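Local coordinates for protein MmeI (Methylophilus methylotrophus, PDB 5HR4) that probably transfers a methyl group from S-adenosyl-L-methionine to adenine N6 in DNA, acting as a type IIL restriction-modification enzyme, at residues P646-D649 / G650-F654; G678-E681 / F682-T686; K724-R727 / Q728-S731; R810-A813 / S814-Y817. All coordinates share one frame; numbering follows the deposited sequence.

Contact 1 (P646-D649 / G650-F654); sequences PTDD and GNFLF. With nucleotides of chain C.
Asp648 OD1 accepts a hydrogen bond from Gly650 N at 2.6 Å. The other carboxylate oxygen, Asp648 OD2, takes one from Phe652 N, also at 2.6 Å. One buried carboxylate therefore ties two backbone N-H groups together. Both donors come from above the carboxylate plane, Gly650 N much more steeply than Phe652 N. The fold of the side chain explains this reach. Asp648 CG lies between the backbone N and the carbonyl carbon (chi1 74°), which brings the carboxylate round to the residues that follow. The two N-H groups would probably help to stabilise a negative charge there.

The backbone makes two overlapping turns. Asn651 N bonds to Asp648 O at 3.0 Å and closes a type I' turn from Asp648 to Asn651. Within it, the bond from Asp648 OD1 to Gly650 N has the form of an Asx turn. Gly650 sits at positive phi (84°), as this turn type needs in its middle positions. A type I turn follows, with Leu653 N bonded to Gly650 O at 2.8 Å. It leads into strand 653-655, an outermost strand of a small mixed sheet in the target recognition domain.

Apolar groups flank Asp648. Leu653 CG is 3.6 Å from Asp648 OD2. The ring of Phe652 is turned 57° from the carboxylate plane and packs on Val714 of helix 705-719 and on Phe736. On the DNA side, Asp649 N makes a weak hydrogen bond of 3.0 Å to OP1 of DG9 of chain C. Thr647 CA lies 3.4 Å from OP2 of the same phosphate.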
# COMPACT_ATOMS: atom_id res chain seq x y z
N PRO A 646 10.12 -14.29 23.56
CA PRO A 646 9.69 -15.53 24.23
C PRO A 646 9.31 -16.68 23.30
O PRO A 646 9.59 -17.85 23.61
CB PRO A 646 8.48 -15.07 25.05
CG PRO A 646 7.93 -13.91 24.24
CD PRO A 646 9.16 -13.19 23.76
N THR A 647 8.65 -16.35 22.19
CA THR A 647 8.00 -17.32 21.30
C THR A 647 7.30 -18.42 22.10
O THR A 647 7.67 -19.59 22.04
CB THR A 647 8.99 -17.95 20.33
OG1 THR A 647 9.83 -16.93 19.76
CG2 THR A 647 8.23 -18.63 19.20
N ASP A 648 6.27 -18.04 22.85
CA ASP A 648 5.68 -18.97 23.80
C ASP A 648 4.17 -19.11 23.68
O ASP A 648 3.55 -19.77 24.52
CB ASP A 648 6.03 -18.57 25.24
CG ASP A 648 5.26 -17.34 25.72
OD1 ASP A 648 4.75 -16.57 24.86
OD2 ASP A 648 5.17 -17.15 26.96
N ASP A 649 3.55 -18.50 22.68
CA ASP A 649 2.10 -18.43 22.60
C ASP A 649 1.47 -17.98 23.92
O ASP A 649 0.33 -18.35 24.24
CB ASP A 649 1.50 -19.76 22.15
CG ASP A 649 0.10 -19.61 21.62
OD1 ASP A 649 -0.08 -18.88 20.62
OD2 ASP A 649 -0.82 -20.21 22.21
N GLY A 650 2.22 -17.19 24.72
CA GLY A 650 1.74 -16.64 25.97
C GLY A 650 1.87 -17.55 27.18
O GLY A 650 1.60 -17.10 28.31
N ASN A 651 2.27 -18.81 27.00
CA ASN A 651 2.30 -19.75 28.12
C ASN A 651 3.19 -19.30 29.26
O ASN A 651 2.95 -19.68 30.41
CB ASN A 651 2.71 -21.12 27.60
CG ASN A 651 1.69 -21.69 26.64
OD1 ASN A 651 1.96 -21.85 25.44
ND2 ASN A 651 0.51 -22.00 27.16
N PHE A 652 4.20 -18.48 28.99
CA PHE A 652 5.03 -17.97 30.08
C PHE A 652 4.59 -16.62 30.61
O PHE A 652 5.31 -16.06 31.44
CB PHE A 652 6.49 -17.89 29.63
CG PHE A 652 7.16 -19.21 29.53
CD1 PHE A 652 6.60 -20.32 30.14
CD2 PHE A 652 8.32 -19.37 28.81
CE1 PHE A 652 7.20 -21.55 30.06
CE2 PHE A 652 8.93 -20.62 28.71
CZ PHE A 652 8.36 -21.71 29.34
N LEU A 653 3.45 -16.07 30.19
CA LEU A 653 3.08 -14.69 30.52
C LEU A 653 1.74 -14.64 31.26
O LEU A 653 0.86 -15.48 31.05
CB LEU A 653 3.00 -13.82 29.26
CG LEU A 653 4.14 -13.96 28.25
CD1 LEU A 653 3.78 -13.28 26.94
CD2 LEU A 653 5.44 -13.41 28.81
N PHE A 654 1.61 -13.64 32.15
CA PHE A 654 0.48 -13.55 33.07
C PHE A 654 0.16 -12.09 33.42
O PHE A 654 1.06 -11.27 33.66
CB PHE A 654 0.75 -14.27 34.40
CG PHE A 654 1.02 -15.74 34.28
CD1 PHE A 654 2.28 -16.21 33.92
CD2 PHE A 654 0.04 -16.66 34.60
CE1 PHE A 654 2.53 -17.57 33.83
CE2 PHE A 654 0.30 -18.04 34.52
CZ PHE A 654 1.55 -18.48 34.14
P DG C 9 4.49 -15.30 20.35
OP1 DG C 9 3.48 -16.34 20.60
OP2 DG C 9 5.57 -14.92 21.29
O5' DG C 9 5.17 -15.56 18.94
C5' DG C 9 4.38 -16.01 17.88
C4' DG C 9 5.11 -15.82 16.58
O4' DG C 9 5.52 -14.43 16.43
C3' DG C 9 6.39 -16.63 16.43
O3' DG C 9 6.55 -16.92 15.08
C2' DG C 9 7.44 -15.63 16.87
C1' DG C 9 6.90 -14.42 16.15
N9 DG C 9 7.47 -13.17 16.58
C8 DG C 9 7.93 -12.83 17.84
N7 DG C 9 8.41 -11.63 17.89
C5 DG C 9 8.25 -11.15 16.59
C6 DG C 9 8.57 -9.89 16.02
O6 DG C 9 9.09 -8.91 16.56
N1 DG C 9 8.24 -9.84 14.67
C2 DG C 9 7.66 -10.87 13.96
N2 DG C 9 7.39 -10.66 12.68
N3 DG C 9 7.35 -12.02 14.49
C4 DG C 9 7.67 -12.09 15.79

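Contact 2 (G678-E681 / F682-T686); sequences GGDE and FINNT. With nucleotides of chain C.
The Asn684 amide and the Asp680 carboxylate meet at an edge, with their planes 71° apart. Asn684 ND2 gives a hydrogen bond of 2.6 Å to Asp680 OD1, which lies in the amide plane. Asp680 CG is anti to the backbone N (chi1 172°), and the carboxylate then turns back to Asn684. The Glu681 carboxylate is met near its plane, on the anti side of OE1, by Gly678 N at 3.2 Å.

These groups belong to the short helix 679-683. Gly678 is its N-cap. The Glu681 bond is the half of a capping box that runs from N3 back to the N-cap. The helix start faces DNA: Asp680 N bonds to OP1 of DT7 of chain C at 2.8 Å. Gly679 has no side chain to crowd this phosphate.

The other end fits a Schellman motif. Thr686 N bonds to Glu681 O at 2.8 Å, in the carbonyl plane and on a lone pair. Asn685 N adds a weak bond to Phe682 O. Between the ends, Ile683 N bonds to Gly679 O at 2.9 Å. Phe682 packs on Leu748 and Pro750 of strand 746-750 and on Leu852. Ile683 packs on Ala853 of helix 852-856.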
# COMPACT_ATOMS: atom_id res chain seq x y z
N GLY A 678 6.91 -5.14 28.24
CA GLY A 678 7.02 -4.74 26.85
C GLY A 678 6.95 -3.24 26.70
O GLY A 678 6.95 -2.48 27.68
N GLY A 679 6.90 -2.79 25.44
CA GLY A 679 6.71 -1.37 25.19
C GLY A 679 5.40 -0.87 25.76
O GLY A 679 5.37 0.13 26.49
N ASP A 680 4.31 -1.58 25.47
CA ASP A 680 2.99 -1.19 25.97
C ASP A 680 2.93 -1.15 27.51
O ASP A 680 2.35 -0.21 28.08
CB ASP A 680 1.94 -2.15 25.44
CG ASP A 680 0.61 -1.93 26.05
OD1 ASP A 680 0.27 -0.75 26.29
OD2 ASP A 680 -0.09 -2.93 26.31
N GLU A 681 3.49 -2.16 28.19
CA GLU A 681 3.44 -2.18 29.66
C GLU A 681 4.26 -1.06 30.28
O GLU A 681 3.90 -0.56 31.35
CB GLU A 681 3.94 -3.53 30.20
CG GLU A 681 2.93 -4.67 30.17
CD GLU A 681 2.75 -5.29 28.77
OE1 GLU A 681 3.73 -5.31 27.97
OE2 GLU A 681 1.62 -5.76 28.49
N PHE A 682 5.37 -0.67 29.64
CA PHE A 682 6.30 0.33 30.16
C PHE A 682 5.77 1.75 29.94
O PHE A 682 5.72 2.56 30.87
CB PHE A 682 7.66 0.15 29.48
CG PHE A 682 8.66 1.24 29.79
CD1 PHE A 682 9.40 1.20 30.96
CD2 PHE A 682 8.85 2.29 28.91
CE1 PHE A 682 10.32 2.19 31.25
CE2 PHE A 682 9.78 3.28 29.19
CZ PHE A 682 10.51 3.24 30.37
N ILE A 683 5.38 2.06 28.70
CA ILE A 683 4.77 3.35 28.39
C ILE A 683 3.54 3.60 29.25
O ILE A 683 3.30 4.74 29.68
CB ILE A 683 4.43 3.40 26.88
CG1 ILE A 683 5.69 3.72 26.08
CG2 ILE A 683 3.35 4.41 26.62
CD1 ILE A 683 5.62 3.31 24.64
N ASN A 684 2.75 2.57 29.52
CA ASN A 684 1.45 2.75 30.14
C ASN A 684 1.41 2.30 31.59
O ASN A 684 0.32 2.20 32.17
CB ASN A 684 0.39 2.00 29.36
CG ASN A 684 0.22 2.57 28.01
OD1 ASN A 684 0.16 3.79 27.87
ND2 ASN A 684 0.20 1.72 26.99
N ASN A 685 2.57 2.00 32.17
CA ASN A 685 2.65 1.56 33.56
C ASN A 685 1.65 0.44 33.86
O ASN A 685 0.87 0.52 34.81
CB ASN A 685 2.46 2.74 34.51
CG ASN A 685 3.28 2.59 35.75
OD1 ASN A 685 4.45 2.21 35.68
ND2 ASN A 685 2.67 2.87 36.90
N THR A 686 1.66 -0.60 33.04
CA THR A 686 0.82 -1.77 33.26
C THR A 686 1.68 -2.92 33.79
O THR A 686 2.88 -2.98 33.52
CB THR A 686 0.10 -2.18 31.96
OG1 THR A 686 -0.77 -1.12 31.56
CG2 THR A 686 -0.74 -3.43 32.16
P DG C 6 1.48 3.40 22.61
OP1 DG C 6 0.66 3.38 23.84
OP2 DG C 6 2.44 4.52 22.35
O5' DG C 6 2.33 2.05 22.35
C5' DG C 6 2.27 0.98 23.23
C4' DG C 6 2.04 -0.33 22.48
O4' DG C 6 1.15 -0.15 21.37
C3' DG C 6 3.27 -1.05 21.95
O3' DG C 6 3.14 -2.37 22.34
C2' DG C 6 3.13 -0.94 20.44
C1' DG C 6 1.62 -0.90 20.27
N9 DG C 6 1.20 -0.17 19.09
C8 DG C 6 1.17 1.19 18.96
N7 DG C 6 0.73 1.59 17.80
C5 DG C 6 0.45 0.41 17.12
C6 DG C 6 -0.07 0.23 15.82
O6 DG C 6 -0.37 1.09 15.00
N1 DG C 6 -0.20 -1.12 15.51
C2 DG C 6 0.11 -2.16 16.35
N2 DG C 6 -0.11 -3.39 15.86
N3 DG C 6 0.59 -2.00 17.58
C4 DG C 6 0.74 -0.69 17.90
P DT C 7 4.31 -3.44 22.23
OP1 DT C 7 4.87 -3.59 23.58
OP2 DT C 7 5.23 -3.15 21.10
O5' DT C 7 3.46 -4.72 21.90
C5' DT C 7 2.27 -4.92 22.64
C4' DT C 7 1.73 -6.33 22.45
O4' DT C 7 1.30 -6.49 21.07
C3' DT C 7 2.73 -7.47 22.68
O3' DT C 7 1.99 -8.61 23.05
C2' DT C 7 3.32 -7.63 21.29
C1' DT C 7 2.06 -7.51 20.46
N1 DT C 7 2.28 -7.09 19.09
C2 DT C 7 1.82 -7.89 18.07
O2 DT C 7 1.26 -8.95 18.26
N3 DT C 7 2.05 -7.40 16.81
C4 DT C 7 2.67 -6.20 16.49
O4 DT C 7 2.84 -5.84 15.33
C5 DT C 7 3.11 -5.41 17.62
C7 DT C 7 3.80 -4.10 17.40
C6 DT C 7 2.90 -5.89 18.85

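Contact 3 (K724-R727 / Q728-S731); sequences KPTR and QSAS. With nucleotides of chain C.
Ser729 CB lies 3.2 Å from Thr726 O. One atom further out, Ser729 OG donates a hydrogen bond of 2.6 Å to that same Thr726 O. OG stands between the backbone N and the carbonyl carbon (chi1 89°), which places it in the carbonyl plane of Thr726, on a lone pair. Ser729 N adds a weak bond to this oxygen. An alanine here is likely to leave Thr726 O without its in-plane donor, with the weak bond from Ser729 N remaining.

Most of these residues belong to the short helix 724-729 of the target recognition domain. Gln728 N bonds to Lys724 O at 2.9 Å, nearly straight. Further along, Ala730 N bonds to Arg727 O at 2.8 Å. The Arg727 guanidinium lays one face over Lys724 CA, and its NH1 makes weak hydrogen bonds to Ser721 O and Ser722 O.

The helix touches DNA through two neighbouring residues. Thr726 OG1 donates a hydrogen bond of 2.7 Å to OP2 of DG10 of chain C. Pro725 CG and CD make apolar contact with the methyl carbon C7 of DT12 of chain C; CG also lies 3.4 Å from its O4. Ala730 packs on Arg718 and Leu719 of helix 705-719.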
# COMPACT_ATOMS: atom_id res chain seq x y z
N LYS A 724 12.40 -23.07 10.93
CA LYS A 724 13.25 -24.12 11.49
C LYS A 724 13.92 -23.73 12.80
O LYS A 724 13.98 -24.59 13.70
CB LYS A 724 14.30 -24.56 10.45
CG LYS A 724 15.10 -25.78 10.89
CD LYS A 724 15.83 -26.44 9.73
CE LYS A 724 17.15 -25.76 9.43
NZ LYS A 724 17.84 -26.34 8.24
N PRO A 725 14.43 -22.51 12.99
CA PRO A 725 15.01 -22.18 14.31
C PRO A 725 13.99 -22.23 15.43
O PRO A 725 14.37 -22.51 16.58
CB PRO A 725 15.55 -20.77 14.10
CG PRO A 725 15.86 -20.70 12.64
CD PRO A 725 14.75 -21.48 11.99
N THR A 726 12.72 -21.96 15.14
CA THR A 726 11.71 -22.05 16.19
C THR A 726 11.46 -23.50 16.59
O THR A 726 11.51 -23.84 17.79
CB THR A 726 10.41 -21.36 15.75
OG1 THR A 726 10.72 -20.04 15.28
CG2 THR A 726 9.46 -21.23 16.91
N ARG A 727 11.23 -24.38 15.60
CA ARG A 727 11.16 -25.83 15.85
C ARG A 727 12.37 -26.30 16.67
O ARG A 727 12.20 -26.90 17.74
CB ARG A 727 11.07 -26.59 14.53
CG ARG A 727 9.74 -26.39 13.79
CD ARG A 727 9.46 -27.40 12.67
NE ARG A 727 10.45 -27.35 11.59
CZ ARG A 727 10.43 -26.47 10.58
NH1 ARG A 727 9.47 -25.56 10.49
NH2 ARG A 727 11.39 -26.50 9.66
N GLN A 728 13.58 -25.99 16.21
CA GLN A 728 14.78 -26.28 17.00
C GLN A 728 14.62 -25.84 18.45
O GLN A 728 15.00 -26.58 19.37
CB GLN A 728 16.00 -25.60 16.38
CG GLN A 728 16.44 -26.24 15.07
CD GLN A 728 17.75 -25.69 14.52
OE1 GLN A 728 18.23 -24.64 14.95
NE2 GLN A 728 18.33 -26.40 13.57
N SER A 729 14.04 -24.66 18.69
CA SER A 729 13.92 -24.13 20.04
C SER A 729 12.93 -24.91 20.90
O SER A 729 12.89 -24.70 22.12
CB SER A 729 13.49 -22.66 19.98
OG SER A 729 12.07 -22.57 19.98
N ALA A 730 12.13 -25.79 20.30
CA ALA A 730 11.16 -26.58 21.06
C ALA A 730 11.84 -27.51 22.05
O ALA A 730 11.22 -27.89 23.05
CB ALA A 730 10.27 -27.37 20.11
N SER A 731 13.09 -27.90 21.79
CA SER A 731 13.84 -28.82 22.63
C SER A 731 14.65 -28.11 23.71
O SER A 731 15.54 -28.72 24.31
CB SER A 731 14.77 -29.66 21.76
OG SER A 731 15.69 -28.80 21.10
P DG C 10 7.31 -18.24 14.60
OP1 DG C 10 6.53 -19.42 15.06
OP2 DG C 10 8.73 -18.20 15.01
O5' DG C 10 7.26 -18.04 13.01
C5' DG C 10 6.17 -17.32 12.41
C4' DG C 10 6.59 -16.61 11.11
O4' DG C 10 7.19 -15.34 11.42
C3' DG C 10 7.62 -17.35 10.25
O3' DG C 10 7.42 -16.97 8.92
C2' DG C 10 8.93 -16.79 10.78
C1' DG C 10 8.55 -15.34 11.02
N9 DG C 10 9.34 -14.68 12.05
C8 DG C 10 9.67 -15.18 13.28
N7 DG C 10 10.38 -14.36 14.01
C5 DG C 10 10.53 -13.24 13.20
C6 DG C 10 11.19 -12.01 13.45
O6 DG C 10 11.82 -11.67 14.49
N1 DG C 10 11.09 -11.13 12.35
C2 DG C 10 10.43 -11.41 11.18
N2 DG C 10 10.44 -10.48 10.24
N3 DG C 10 9.80 -12.56 10.94
C4 DG C 10 9.89 -13.42 11.99
P DT C 12 13.17 -16.25 3.79
OP1 DT C 12 13.09 -15.60 2.46
OP2 DT C 12 13.13 -17.73 3.92
O5' DT C 12 14.49 -15.70 4.50
C5' DT C 12 14.79 -14.35 4.41
C4' DT C 12 15.96 -14.01 5.29
O4' DT C 12 15.64 -14.30 6.67
C3' DT C 12 17.24 -14.80 4.98
O3' DT C 12 18.25 -13.90 4.60
C2' DT C 12 17.58 -15.50 6.31
C1' DT C 12 16.83 -14.65 7.32
N1 DT C 12 16.51 -15.35 8.59
C2 DT C 12 16.62 -14.68 9.78
O2 DT C 12 16.94 -13.51 9.87
N3 DT C 12 16.34 -15.43 10.89
C4 DT C 12 15.98 -16.76 10.93
O4 DT C 12 15.75 -17.34 11.97
C5 DT C 12 15.89 -17.40 9.65
C7 DT C 12 15.49 -18.85 9.57
C6 DT C 12 16.15 -16.68 8.55

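Contact 4 (R810-A813 / S814-Y817); sequences RYSA and SLVY. With nucleotides of chain B.
Ser812 O accepts from both Leu815 N, at 3.2 Å, and Val816 N, at 3.0 Å, and the chain curls as in a helical turn. The Val816 bond is nearly straight; Leu815 N comes from above the carbonyl plane. Ser812 OG accepts a weak bond from Leu815 N.

This curl brings Val816 over one face of the Tyr811 ring. Val816 CB makes a CH-pi contact there, 4.1 Å from the ring centroid and 22° off the normal. Tyr811 OH reaches Tyr817 CB, while Tyr817 OH bonds to Pro638 O. This buried loop joins strand 808-810 to helix 827-845, and Val816 packs on His794 and Met798 of helix 792-801.

Arg810, closing the strand, and Ser814 hold DNA. Arg810 bends at chi3 (-61°), and its guanidinium lays one face against C6 of DC5 of chain B. Arg810 NH1 bonds to OP2 of DC5 of chain B at 2.9 Å, and Arg810 NH2 to OP2 of DG6 of chain B at 3.0 Å. A leucine in its place would probably leave these two successive phosphates without their charged partner. Ser814 OG donates a hydrogen bond of 2.9 Å to OP2 of DC4 of chain B.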
# COMPACT_ATOMS: atom_id res chain seq x y z
N ARG A 810 9.16 3.47 14.98
CA ARG A 810 9.70 2.14 15.24
C ARG A 810 11.19 2.31 15.47
O ARG A 810 11.92 2.70 14.56
CB ARG A 810 9.46 1.15 14.10
CG ARG A 810 10.03 -0.22 14.43
CD ARG A 810 9.92 -1.23 13.31
NE ARG A 810 8.53 -1.47 12.96
CZ ARG A 810 8.06 -1.30 11.73
NH1 ARG A 810 8.89 -0.92 10.77
NH2 ARG A 810 6.77 -1.53 11.47
N TYR A 811 11.64 2.01 16.68
CA TYR A 811 13.05 2.17 16.97
C TYR A 811 13.79 0.92 16.52
O TYR A 811 13.21 -0.16 16.40
CB TYR A 811 13.27 2.42 18.46
CG TYR A 811 14.61 3.05 18.75
CD1 TYR A 811 15.74 2.28 18.89
CD2 TYR A 811 14.74 4.44 18.88
CE1 TYR A 811 16.98 2.85 19.14
CE2 TYR A 811 15.98 5.03 19.13
CZ TYR A 811 17.09 4.23 19.26
OH TYR A 811 18.33 4.78 19.50
N SER A 812 15.08 1.07 16.25
CA SER A 812 15.89 -0.12 16.09
C SER A 812 17.35 0.25 16.27
O SER A 812 17.82 1.24 15.69
CB SER A 812 15.67 -0.78 14.74
OG SER A 812 16.38 -0.06 13.76
N ALA A 813 18.07 -0.56 17.04
CA ALA A 813 19.46 -0.27 17.38
C ALA A 813 20.32 -0.10 16.13
O ALA A 813 21.13 0.83 16.06
CB ALA A 813 20.02 -1.37 18.27
N SER A 814 20.15 -0.96 15.13
CA SER A 814 21.06 -0.93 13.99
C SER A 814 20.77 0.22 13.02
O SER A 814 21.67 0.59 12.25
CB SER A 814 21.02 -2.26 13.24
OG SER A 814 19.79 -2.42 12.57
N LEU A 815 19.57 0.79 13.02
CA LEU A 815 19.23 1.85 12.08
C LEU A 815 19.35 3.25 12.68
O LEU A 815 19.77 4.18 11.99
CB LEU A 815 17.81 1.67 11.54
CG LEU A 815 17.63 0.72 10.36
CD1 LEU A 815 16.15 0.44 10.19
CD2 LEU A 815 18.19 1.33 9.08
N VAL A 816 18.98 3.41 13.94
CA VAL A 816 18.96 4.71 14.60
C VAL A 816 20.24 4.90 15.41
O VAL A 816 21.16 5.60 14.98
CB VAL A 816 17.74 4.84 15.51
CG1 VAL A 816 17.64 6.26 16.06
CG2 VAL A 816 16.48 4.42 14.76
N TYR A 817 20.27 4.26 16.58
CA TYR A 817 21.36 4.40 17.54
C TYR A 817 22.73 4.20 16.89
O TYR A 817 23.66 4.98 17.12
CB TYR A 817 21.14 3.40 18.67
CG TYR A 817 22.08 3.49 19.86
CD1 TYR A 817 21.94 4.51 20.79
CD2 TYR A 817 23.07 2.53 20.07
CE1 TYR A 817 22.78 4.60 21.90
CE2 TYR A 817 23.92 2.62 21.18
CZ TYR A 817 23.77 3.65 22.09
OH TYR A 817 24.59 3.76 23.20
P DC B 5 12.13 -1.46 9.55
OP1 DC B 5 12.50 -0.71 8.32
OP2 DC B 5 11.77 -0.78 10.81
O5' DC B 5 10.87 -2.35 9.20
C5' DC B 5 10.91 -3.24 8.13
C4' DC B 5 9.87 -4.31 8.34
O4' DC B 5 10.17 -5.03 9.54
C3' DC B 5 8.48 -3.77 8.61
O3' DC B 5 7.86 -3.47 7.40
C2' DC B 5 7.80 -4.94 9.34
C1' DC B 5 8.99 -5.72 9.91
N1 DC B 5 9.00 -5.84 11.37
C2 DC B 5 8.84 -7.10 11.94
O2 DC B 5 8.67 -8.07 11.20
N3 DC B 5 8.87 -7.23 13.29
C4 DC B 5 9.05 -6.14 14.04
N4 DC B 5 9.08 -6.29 15.38
C5 DC B 5 9.22 -4.84 13.46
C6 DC B 5 9.19 -4.75 12.13
P DC B 4 17.91 -5.33 12.71
OP1 DC B 4 19.17 -5.68 12.00
OP2 DC B 4 17.91 -4.32 13.79
O5' DC B 4 16.90 -4.85 11.60
C5' DC B 4 15.98 -3.80 11.88
C4' DC B 4 14.78 -3.99 10.99
O4' DC B 4 14.23 -5.30 11.25
C3' DC B 4 13.66 -2.98 11.13
O3' DC B 4 13.29 -2.54 9.81
C2' DC B 4 12.53 -3.78 11.83
C1' DC B 4 12.84 -5.22 11.48
N1 DC B 4 12.52 -6.22 12.57
C2 DC B 4 12.19 -7.54 12.22
O2 DC B 4 12.14 -7.84 11.02
N3 DC B 4 11.93 -8.45 13.20
C4 DC B 4 11.99 -8.08 14.47
N4 DC B 4 11.71 -9.00 15.39
C5 DC B 4 12.33 -6.75 14.86
C6 DC B 4 12.59 -5.86 13.89
P DG B 6 6.46 -2.70 7.37
OP1 DG B 6 6.28 -2.19 5.99
OP2 DG B 6 6.47 -1.74 8.52
O5' DG B 6 5.39 -3.88 7.59
C5' DG B 6 5.41 -4.99 6.70
C4' DG B 6 4.33 -5.99 7.03
O4' DG B 6 4.57 -6.57 8.35
C3' DG B 6 2.91 -5.44 7.08
O3' DG B 6 2.03 -6.47 6.73
C2' DG B 6 2.76 -5.05 8.55
C1' DG B 6 3.60 -6.11 9.27
N9 DG B 6 4.30 -5.61 10.46
C8 DG B 6 4.76 -4.34 10.67
N7 DG B 6 5.33 -4.18 11.83
C5 DG B 6 5.25 -5.42 12.43
C6 DG B 6 5.70 -5.85 13.70
O6 DG B 6 6.29 -5.20 14.57
N1 DG B 6 5.41 -7.20 13.92
C2 DG B 6 4.76 -8.02 13.03
N2 DG B 6 4.57 -9.29 13.42
N3 DG B 6 4.33 -7.63 11.84
C4 DG B 6 4.61 -6.32 11.61

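How the contacts relate
All four contacts lie within the target recognition domain and follow one another along the chain in numbered order. Contacts 1 and 3 are neighbours, with centres about 15 Å apart, and touch where Thr647 CG2 packs 3.7 Å from Thr726 CG2. Contact 2 lies about 17 Å from contact 1, between centres. The two share a mixed sheet: contact 1 runs into strand 653-655, and the helix of contact 2 links strands 673-677 and 688-691. The centre of contact 4 is about 19 Å from that of contact 2 and about 27 Å from that of contact 3. Contacts 1, 2 and 3 meet DNA chain C, contact 4 meets chain B. Together they hold both strands of the duplex.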